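Local structure of NADH kinase POS5, mitochondrial (Saccharomyces cerevisiae, 3AFO) at residues 14-19 against 74-79; 35-40 against 115-120; 110-115 against 135-140. The protein phosphorylates NADH and, with about half the preference, NAD(+) at the expense of ATP, supplying yeast mitochondria with the reductant NADPH. All blocks are in the same frame, centred on the assembly; numbering follows the deposited sequence. Where two conformers were deposited one is given.

Interaction 1 (14-19 against 74-79)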
loop_
_atom_site.group_PDB
_atom_site.type_symbol
_atom_site.label_atom_id
_atom_site.label_comp_id
_atom_site.label_asym_id
_atom_site.label_seq_id
_atom_site.Cartn_x
_atom_site.Cartn_y
_atom_site.Cartn_z
ATOM N N ASN A 14 -11.581 -8.510 -49.910
ATOM C CA ASN A 14 -11.139 -7.520 -50.896
ATOM C C ASN A 14 -12.223 -7.147 -51.914
ATOM O O ASN A 14 -12.032 -6.229 -52.701
ATOM C CB ASN A 14 -9.845 -7.950 -51.603
ATOM C CG ASN A 14 -10.030 -9.168 -52.479
ATOM O OD1 ASN A 14 -11.075 -9.355 -53.098
ATOM N ND2 ASN A 14 -9.002 -10.003 -52.545
ATOM N N ASN A 15 -13.350 -7.858 -51.897
ATOM C CA ASN A 15 -14.524 -7.470 -52.692
ATOM C C ASN A 15 -15.198 -6.215 -52.142
ATOM O O ASN A 15 -16.041 -5.617 -52.817
ATOM C CB ASN A 15 -15.565 -8.594 -52.749
ATOM C CG ASN A 15 -15.095 -9.804 -53.540
ATOM O OD1 ASN A 15 -14.001 -9.814 -54.117
ATOM N ND2 ASN A 15 -15.925 -10.838 -53.567
ATOM N N LEU A 16 -14.837 -5.833 -50.915
ATOM C CA LEU A 16 -15.423 -4.661 -50.262
ATOM C C LEU A 16 -14.573 -3.409 -50.458
ATOM O O LEU A 16 -13.374 -3.498 -50.722
ATOM C CB LEU A 16 -15.638 -4.917 -48.761
ATOM C CG LEU A 16 -16.458 -6.150 -48.356
ATOM C CD1 LEU A 16 -16.579 -6.249 -46.836
ATOM C CD2 LEU A 16 -17.846 -6.144 -49.018
ATOM N N ARG A 17 -15.221 -2.253 -50.308
ATOM C CA ARG A 17 -14.601 -0.942 -50.460
ATOM C C ARG A 17 -13.746 -0.587 -49.251
ATOM O O ARG A 17 -13.998 -1.067 -48.148
ATOM C CB ARG A 17 -15.677 0.140 -50.630
ATOM C CG ARG A 17 -16.770 -0.160 -51.667
ATOM C CD ARG A 17 -16.283 0.014 -53.093
ATOM N NE ARG A 17 -16.000 1.407 -53.435
ATOM C CZ ARG A 17 -16.212 1.936 -54.642
ATOM N NH1 ARG A 17 -16.732 1.198 -55.613
ATOM N NH2 ARG A 17 -15.915 3.205 -54.870
ATOM N N SER A 18 -12.751 0.270 -49.473
ATOM C CA SER A 18 -11.893 0.814 -48.414
ATOM C C SER A 18 -12.675 1.460 -47.276
ATOM O O SER A 18 -13.770 1.985 -47.486
ATOM C CB SER A 18 -10.925 1.844 -49.008
ATOM O OG SER A 18 -9.940 1.206 -49.800
ATOM N N SER A 19 -12.091 1.434 -46.076
ATOM C CA SER A 19 -12.706 1.992 -44.864
ATOM C C SER A 19 -13.197 3.420 -45.026
ATOM O O SER A 19 -12.559 4.245 -45.680
ATOM C CB SER A 19 -11.722 1.965 -43.691
ATOM O OG SER A 19 -10.988 0.763 -43.661
ATOM N N ASN A 74 -22.106 -5.084 -44.754
ATOM C CA ASN A 74 -21.259 -6.212 -45.105
ATOM C C ASN A 74 -20.533 -6.736 -43.883
ATOM O O ASN A 74 -19.845 -5.977 -43.197
ATOM C CB ASN A 74 -20.260 -5.806 -46.189
ATOM C CG ASN A 74 -20.945 -5.157 -47.387
ATOM O OD1 ASN A 74 -21.857 -5.737 -47.981
ATOM N ND2 ASN A 74 -20.537 -3.934 -47.715
ATOM N N VAL A 75 -20.676 -8.042 -43.638
ATOM C CA VAL A 75 -20.116 -8.714 -42.460
ATOM C C VAL A 75 -18.744 -9.315 -42.754
ATOM O O VAL A 75 -18.584 -10.143 -43.665
ATOM C CB VAL A 75 -21.069 -9.828 -41.933
ATOM C CG1 VAL A 75 -20.355 -10.761 -40.945
ATOM C CG2 VAL A 75 -22.324 -9.234 -41.313
ATOM N N ILE A 76 -17.760 -8.902 -41.962
ATOM C CA ILE A 76 -16.413 -9.434 -42.042
ATOM C C ILE A 76 -16.103 -10.219 -40.760
ATOM O O ILE A 76 -16.366 -9.733 -39.658
ATOM C CB ILE A 76 -15.370 -8.305 -42.179
ATOM C CG1 ILE A 76 -15.765 -7.314 -43.291
ATOM C CG2 ILE A 76 -14.002 -8.896 -42.416
ATOM C CD1 ILE A 76 -15.010 -5.947 -43.236
ATOM N N VAL A 77 -15.548 -11.421 -40.912
ATOM C CA VAL A 77 -15.070 -12.220 -39.772
ATOM C C VAL A 77 -13.742 -12.834 -40.169
ATOM O O VAL A 77 -13.380 -12.808 -41.344
ATOM C CB VAL A 77 -16.080 -13.338 -39.315
ATOM C CG1 VAL A 77 -17.397 -12.745 -38.893
ATOM C CG2 VAL A 77 -16.299 -14.389 -40.420
ATOM N N GLN A 78 -13.031 -13.377 -39.179
ATOM C CA GLN A 78 -11.801 -14.145 -39.385
ATOM C C GLN A 78 -12.042 -15.378 -40.268
ATOM O O GLN A 78 -13.148 -15.917 -40.272
ATOM C CB GLN A 78 -11.245 -14.594 -38.026
ATOM C CG GLN A 78 -10.712 -13.453 -37.172
ATOM C CD GLN A 78 -9.491 -12.826 -37.791
ATOM O OE1 GLN A 78 -8.387 -13.359 -37.697
ATOM N NE2 GLN A 78 -9.683 -11.692 -38.439
ATOM N N PRO A 79 -11.009 -15.823 -41.016
ATOM C CA PRO A 79 -11.135 -17.001 -41.886
ATOM C C PRO A 79 -11.560 -18.295 -41.177
ATOM O O PRO A 79 -12.435 -19.010 -41.676
ATOM C CB PRO A 79 -9.728 -17.152 -42.482
ATOM C CG PRO A 79 -9.166 -15.779 -42.443
ATOM C CD PRO A 79 -9.691 -15.176 -41.179
#

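Interaction 2 (35-40 against 115-120)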
loop_
_atom_site.group_PDB
_atom_site.type_symbol
_atom_site.label_atom_id
_atom_site.label_comp_id
_atom_site.label_asym_id
_atom_site.label_seq_id
_atom_site.Cartn_x
_atom_site.Cartn_y
_atom_site.Cartn_z
ATOM N N LEU A 35 -20.126 10.089 -32.720
ATOM C CA LEU A 35 -19.719 9.304 -33.878
ATOM C C LEU A 35 -20.685 9.566 -35.048
ATOM O O LEU A 35 -21.825 9.109 -35.043
ATOM C CB LEU A 35 -19.665 7.810 -33.522
ATOM C CG LEU A 35 -19.408 6.755 -34.612
ATOM C CD1 LEU A 35 -18.097 6.970 -35.316
ATOM C CD2 LEU A 35 -19.453 5.355 -34.035
ATOM N N ILE A 36 -20.223 10.327 -36.032
ATOM C CA ILE A 36 -21.056 10.691 -37.179
ATOM C C ILE A 36 -20.384 10.174 -38.441
ATOM O O ILE A 36 -19.246 10.536 -38.752
ATOM C CB ILE A 36 -21.352 12.228 -37.227
ATOM C CG1 ILE A 36 -22.087 12.657 -35.950
ATOM C CG2 ILE A 36 -22.213 12.595 -38.456
ATOM C CD1 ILE A 36 -22.075 14.143 -35.668
ATOM N N TRP A 37 -21.087 9.289 -39.137
ATOM C CA TRP A 37 -20.566 8.654 -40.333
ATOM C C TRP A 37 -20.618 9.623 -41.514
ATOM O O TRP A 37 -21.693 10.099 -41.881
ATOM C CB TRP A 37 -21.359 7.376 -40.634
ATOM C CG TRP A 37 -21.301 6.371 -39.505
ATOM C CD1 TRP A 37 -22.273 6.113 -38.579
ATOM C CD2 TRP A 37 -20.203 5.512 -39.183
ATOM N NE1 TRP A 37 -21.848 5.141 -37.698
ATOM C CE2 TRP A 37 -20.582 4.752 -38.051
ATOM C CE3 TRP A 37 -18.936 5.303 -39.746
ATOM C CZ2 TRP A 37 -19.738 3.804 -37.472
ATOM C CZ3 TRP A 37 -18.101 4.361 -39.171
ATOM C CH2 TRP A 37 -18.503 3.624 -38.046
ATOM N N GLN A 38 -19.455 9.939 -42.084
ATOM C CA GLN A 38 -19.421 10.764 -43.297
ATOM C C GLN A 38 -19.929 9.959 -44.501
ATOM O O GLN A 38 -20.875 10.380 -45.166
ATOM C CB GLN A 38 -18.043 11.380 -43.556
ATOM C CG GLN A 38 -18.111 12.520 -44.584
ATOM C CD GLN A 38 -16.790 13.231 -44.803
ATOM O OE1 GLN A 38 -15.776 12.614 -45.149
ATOM N NE2 GLN A 38 -16.800 14.545 -44.628
ATOM N N ASN A 39 -19.305 8.809 -44.766
ATOM C CA ASN A 39 -19.903 7.789 -45.633
ATOM C C ASN A 39 -20.715 6.858 -44.735
ATOM O O ASN A 39 -20.273 6.551 -43.631
ATOM C CB ASN A 39 -18.843 6.941 -46.361
ATOM C CG ASN A 39 -17.612 7.733 -46.780
ATOM O OD1 ASN A 39 -17.642 8.955 -46.892
ATOM N ND2 ASN A 39 -16.520 7.023 -47.021
ATOM N N PRO A 40 -21.896 6.400 -45.200
ATOM C CA PRO A 40 -22.712 5.483 -44.390
ATOM C C PRO A 40 -21.954 4.232 -43.917
ATOM O O PRO A 40 -21.074 3.728 -44.619
ATOM C CB PRO A 40 -23.854 5.098 -45.338
ATOM C CG PRO A 40 -23.977 6.287 -46.273
ATOM C CD PRO A 40 -22.554 6.734 -46.484
ATOM N N THR A 115 -12.469 -2.267 -42.738
ATOM C CA THR A 115 -13.357 -2.165 -41.579
ATOM C C THR A 115 -13.827 -0.738 -41.257
ATOM O O THR A 115 -13.012 0.147 -41.015
ATOM C CB THR A 115 -12.678 -2.802 -40.336
ATOM O OG1 THR A 115 -12.427 -4.193 -40.585
ATOM C CG2 THR A 115 -13.564 -2.666 -39.116
ATOM N N ASP A 116 -15.139 -0.517 -41.242
ATOM C CA ASP A 116 -15.713 0.744 -40.755
ATOM C C ASP A 116 -15.912 0.704 -39.234
ATOM O O ASP A 116 -15.840 1.732 -38.552
ATOM C CB ASP A 116 -17.079 1.038 -41.397
ATOM C CG ASP A 116 -17.048 1.037 -42.938
ATOM O OD1 ASP A 116 -15.943 1.107 -43.538
ATOM O OD2 ASP A 116 -18.155 0.967 -43.533
ATOM N N LEU A 117 -16.200 -0.493 -38.718
ATOM C CA LEU A 117 -16.583 -0.666 -37.327
ATOM C C LEU A 117 -16.140 -2.033 -36.831
ATOM O O LEU A 117 -16.369 -3.048 -37.496
ATOM C CB LEU A 117 -18.102 -0.521 -37.169
ATOM C CG LEU A 117 -18.733 -0.706 -35.782
ATOM C CD1 LEU A 117 -18.564 0.541 -34.944
ATOM C CD2 LEU A 117 -20.214 -1.062 -35.899
ATOM N N LEU A 118 -15.493 -2.041 -35.668
ATOM C CA LEU A 118 -15.133 -3.261 -34.968
ATOM C C LEU A 118 -16.200 -3.563 -33.916
ATOM O O LEU A 118 -16.492 -2.719 -33.075
ATOM C CB LEU A 118 -13.735 -3.134 -34.320
ATOM C CG LEU A 118 -13.296 -4.220 -33.312
ATOM C CD1 LEU A 118 -13.194 -5.602 -33.959
ATOM C CD2 LEU A 118 -11.980 -3.857 -32.599
ATOM N N VAL A 119 -16.784 -4.763 -33.989
ATOM C CA VAL A 119 -17.744 -5.235 -33.000
ATOM C C VAL A 119 -17.134 -6.450 -32.292
ATOM O O VAL A 119 -16.752 -7.417 -32.937
ATOM C CB VAL A 119 -19.102 -5.632 -33.641
ATOM C CG1 VAL A 119 -20.012 -6.287 -32.603
ATOM C CG2 VAL A 119 -19.813 -4.400 -34.260
ATOM N N THR A 120 -17.035 -6.381 -30.966
ATOM C CA THR A 120 -16.471 -7.475 -30.174
ATOM C C THR A 120 -17.551 -8.187 -29.341
ATOM O O THR A 120 -18.433 -7.553 -28.764
ATOM C CB THR A 120 -15.320 -6.986 -29.251
ATOM O OG1 THR A 120 -15.834 -5.996 -28.370
ATOM C CG2 THR A 120 -14.180 -6.369 -30.076
#

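Interaction 3 (110-115 against 135-140)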
loop_
_atom_site.group_PDB
_atom_site.type_symbol
_atom_site.label_atom_id
_atom_site.label_comp_id
_atom_site.label_asym_id
_atom_site.label_seq_id
_atom_site.Cartn_x
_atom_site.Cartn_y
_atom_site.Cartn_z
ATOM N N ASP A 110 -5.979 -7.240 -45.336
ATOM C CA ASP A 110 -7.200 -7.065 -46.121
ATOM C C ASP A 110 -8.372 -6.604 -45.248
ATOM O O ASP A 110 -9.125 -5.717 -45.639
ATOM C CB ASP A 110 -7.564 -8.372 -46.847
ATOM C CG ASP A 110 -6.748 -8.604 -48.121
ATOM O OD1 ASP A 110 -5.591 -8.138 -48.221
ATOM O OD2 ASP A 110 -7.282 -9.268 -49.036
ATOM N N ILE A 111 -8.521 -7.208 -44.069
ATOM C CA ILE A 111 -9.615 -6.856 -43.160
ATOM C C ILE A 111 -9.430 -5.443 -42.611
ATOM O O ILE A 111 -10.355 -4.623 -42.633
ATOM C CB ILE A 111 -9.745 -7.875 -41.997
ATOM C CG1 ILE A 111 -10.200 -9.237 -42.532
ATOM C CG2 ILE A 111 -10.692 -7.347 -40.909
ATOM C CD1 ILE A 111 -10.377 -10.308 -41.468
ATOM N N VAL A 112 -8.213 -5.167 -42.149
ATOM C CA VAL A 112 -7.846 -3.893 -41.547
ATOM C C VAL A 112 -8.195 -2.679 -42.432
ATOM O O VAL A 112 -8.711 -1.667 -41.937
ATOM C CB VAL A 112 -6.337 -3.913 -41.154
ATOM C CG1 VAL A 112 -5.804 -2.530 -40.893
ATOM C CG2 VAL A 112 -6.122 -4.813 -39.936
ATOM N N ASN A 113 -7.932 -2.808 -43.729
ATOM C CA ASN A 113 -8.159 -1.749 -44.726
ATOM C C ASN A 113 -9.614 -1.422 -45.010
ATOM O O ASN A 113 -9.926 -0.348 -45.543
ATOM C CB ASN A 113 -7.509 -2.134 -46.062
ATOM C CG ASN A 113 -6.008 -2.227 -45.979
ATOM O OD1 ASN A 113 -5.387 -3.005 -46.712
ATOM N ND2 ASN A 113 -5.404 -1.437 -45.084
ATOM N N ARG A 114 -10.504 -2.349 -44.674
ATOM C CA ARG A 114 -11.893 -2.245 -45.101
ATOM C C ARG A 114 -12.915 -2.104 -43.979
ATOM O O ARG A 114 -14.077 -1.816 -44.229
ATOM C CB ARG A 114 -12.225 -3.393 -46.053
ATOM C CG ARG A 114 -11.584 -3.162 -47.417
ATOM C CD ARG A 114 -11.376 -4.433 -48.176
ATOM N NE ARG A 114 -10.752 -4.162 -49.469
ATOM C CZ ARG A 114 -9.461 -4.335 -49.731
ATOM N NH1 ARG A 114 -8.631 -4.786 -48.791
ATOM N NH2 ARG A 114 -8.999 -4.054 -50.940
ATOM N N THR A 115 -12.469 -2.267 -42.738
ATOM C CA THR A 115 -13.357 -2.165 -41.579
ATOM C C THR A 115 -13.827 -0.738 -41.257
ATOM O O THR A 115 -13.012 0.147 -41.015
ATOM C CB THR A 115 -12.678 -2.802 -40.336
ATOM O OG1 THR A 115 -12.427 -4.193 -40.585
ATOM C CG2 THR A 115 -13.564 -2.666 -39.116
ATOM N N GLY A 135 -2.946 -2.169 -35.160
ATOM C CA GLY A 135 -1.749 -1.590 -34.548
ATOM C C GLY A 135 -1.096 -0.447 -35.298
ATOM O O GLY A 135 -1.029 0.675 -34.787
ATOM N N ASN A 136 -0.620 -0.704 -36.512
ATOM C CA ASN A 136 0.108 0.348 -37.235
ATOM C C ASN A 136 -0.787 1.294 -38.035
ATOM O O ASN A 136 -0.297 2.240 -38.652
ATOM C CB ASN A 136 1.223 -0.240 -38.112
ATOM C CG ASN A 136 0.686 -1.069 -39.263
ATOM O OD1 ASN A 136 -0.360 -1.708 -39.142
ATOM N ND2 ASN A 136 1.398 -1.061 -40.388
ATOM N N THR A 137 -2.095 1.064 -38.010
ATOM C CA THR A 137 -3.012 1.970 -38.686
ATOM C C THR A 137 -4.035 2.648 -37.762
ATOM O O THR A 137 -3.941 2.602 -36.527
ATOM C CB THR A 137 -3.722 1.278 -39.870
ATOM O OG1 THR A 137 -4.356 2.269 -40.685
ATOM C CG2 THR A 137 -4.763 0.286 -39.375
ATOM N N GLN A 138 -4.995 3.303 -38.388
ATOM C CA GLN A 138 -6.095 3.931 -37.719
ATOM C C GLN A 138 -7.055 2.851 -37.209
ATOM O O GLN A 138 -7.385 1.923 -37.943
ATOM C CB GLN A 138 -6.786 4.802 -38.749
ATOM C CG GLN A 138 -7.944 5.601 -38.268
ATOM C CD GLN A 138 -8.289 6.665 -39.270
ATOM O OE1 GLN A 138 -7.496 7.570 -39.513
ATOM N NE2 GLN A 138 -9.463 6.552 -39.881
ATOM N N VAL A 139 -7.493 2.978 -35.956
ATOM C CA VAL A 139 -8.462 2.052 -35.371
ATOM C C VAL A 139 -9.892 2.531 -35.643
ATOM O O VAL A 139 -10.247 3.666 -35.328
ATOM C CB VAL A 139 -8.233 1.857 -33.836
ATOM C CG1 VAL A 139 -9.049 0.677 -33.310
ATOM C CG2 VAL A 139 -6.752 1.644 -33.532
ATOM N N PRO A 140 -10.731 1.667 -36.243
ATOM C CA PRO A 140 -12.135 2.026 -36.407
ATOM C C PRO A 140 -12.808 2.094 -35.030
ATOM O O PRO A 140 -12.280 1.527 -34.072
ATOM C CB PRO A 140 -12.701 0.854 -37.217
ATOM C CG PRO A 140 -11.778 -0.286 -36.940
ATOM C CD PRO A 140 -10.429 0.325 -36.769
#

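Interaction 1 (14-19 against 74-79)
L16 and N74 mark the nearest backbone approach, their CA atoms 7.9 Å apart, where the loop leaving a short 3-10 turn at N14 and N15 passes strand 74-76. At that distance the two segments meet through side chains alone, and L16 does all the touching from its side. Its two methyls divide the work. CD2 lies against the amide end of N74, 3.6 Å from N74 CG, while CD1 reaches I76, coming to 3.8 Å from I76 CG1 and also lying beside that residue's CD1. The leucine runs alongside both partners, antiparallel to them. With CG beside the backbone N (chi1 -55°), chi2 of -180° sets CD1 anti to CA, toward I76, and leaves CD2 for the N74 amide; the fork straddles N74 CB, which both methyls touch. The amide of N74 finds its polar partner elsewhere: ND2 bonds to OD1 of N43, on the neighbouring strand 43-48 of the parallel sheet. That bond probably holds the amide in place against L16 CD2, and the methyl in turn shields part of it. Between these two segments the contact is purely van der Waals, L16 lying on a strand that is outermost in this chain's sheet.

Interaction 2 (35-40 against 115-120)
P40 and D116 come nearest along the backbone, CA to CA 9.2 Å, where the turn after strand 33-36 passes the start of strand 117-122; W37 makes most of the contact. Its six-membered ring reaches across edge first. W37 CH2 stops 3.3 Å from D116 O, and CZ3 lies almost as near, so the carbonyl oxygen sits in the ring plane beside two C-H groups, a position that is likely to be mildly attractive. CZ3 also meets D116 CB at 4.1 Å. The carboxylate plane of D116 is turned 47° from the indole, and L117 CB approaches CH2 obliquely at 4.3 Å. Strand 117-122 is the middle strand of the five-stranded parallel sheet in the alpha/beta part of this NAD kinase, whereas strand 33-36 belongs to the larger antiparallel sheet, so the indole, just past its end, packs on the start of a strand of the parallel one. L35 CD1, from the same segment, lies over the rim of one ring face, 4.1 Å above the plane. W37 CG stands beside the backbone N (chi1 -59°), which sends the indole toward the 115-120 segment, while NE1 bonds to V168 O in helix 161-169. D116 is tied down separately: OD2 accepts from the backbone N of both Q42 and N43, and OD1 from that of S20, so three amides grip the buried carboxylate.

Interaction 3 (110-115 against 135-140)
T137 is the first residue of the 135-140 loop to meet the end of helix 108-114, its methyl CG2 pressing on CG1 of V112 at 3.4 Å. This is tighter than an ordinary carbon-carbon contact. The threonine methyl lies between its own backbone N and carbonyl carbon, and V112 CG1 stands anti to the backbone N (chi1 164°), which brings the two methyls against each other. T137 O is engaged by NH2 of R180. Beyond it Q138 OE1 and V139 O accept hydrogen bonds from R351 N and NH1 before the chain returns at P140. This loop links helix 124-132 to strand 142-146 in the parallel beta-sheet of the alpha/beta domain, and it packs beside the turn joining helix 108-114 to strand 117-122. P140 crosses T115 obliquely, placing its ring atom CG 3.7 Å from T115 CG2. The hydroxyl of T115 points back into the helix: OG1 donates to I111 O at 2.9 Å, from above the carbonyl plane, and R114 N reaches that oxygen from the opposite face. A glycine at T115 would probably cost I111 O its hydroxyl donor and leave a gap against P140 CG. P140 CB also lies 3.9 Å from T115 O.

The three contacts cluster on one side of the chain's centre, their centres 11 to 13 Å apart, around the turn from helix 108-114 into strand 117-122. Interactions 2 and 3 share T115 and meet again where P140 CB packs on D116 O. Interaction 1 joins them through its loop: S19 and N113 share a backbone hydrogen bond, and L16 O accepts one from R114 NE. Interactions 1 and 2 both reach the parallel sheet, at outer strand 74-76 and central strand 117-122. Along the chain, interaction 1 closes before interaction 3 opens, while interaction 2 interleaves with both. Residues 14-19 and 35-40, from the N-terminal part of the chain, therefore both pack on the alpha/beta portion of the kinase.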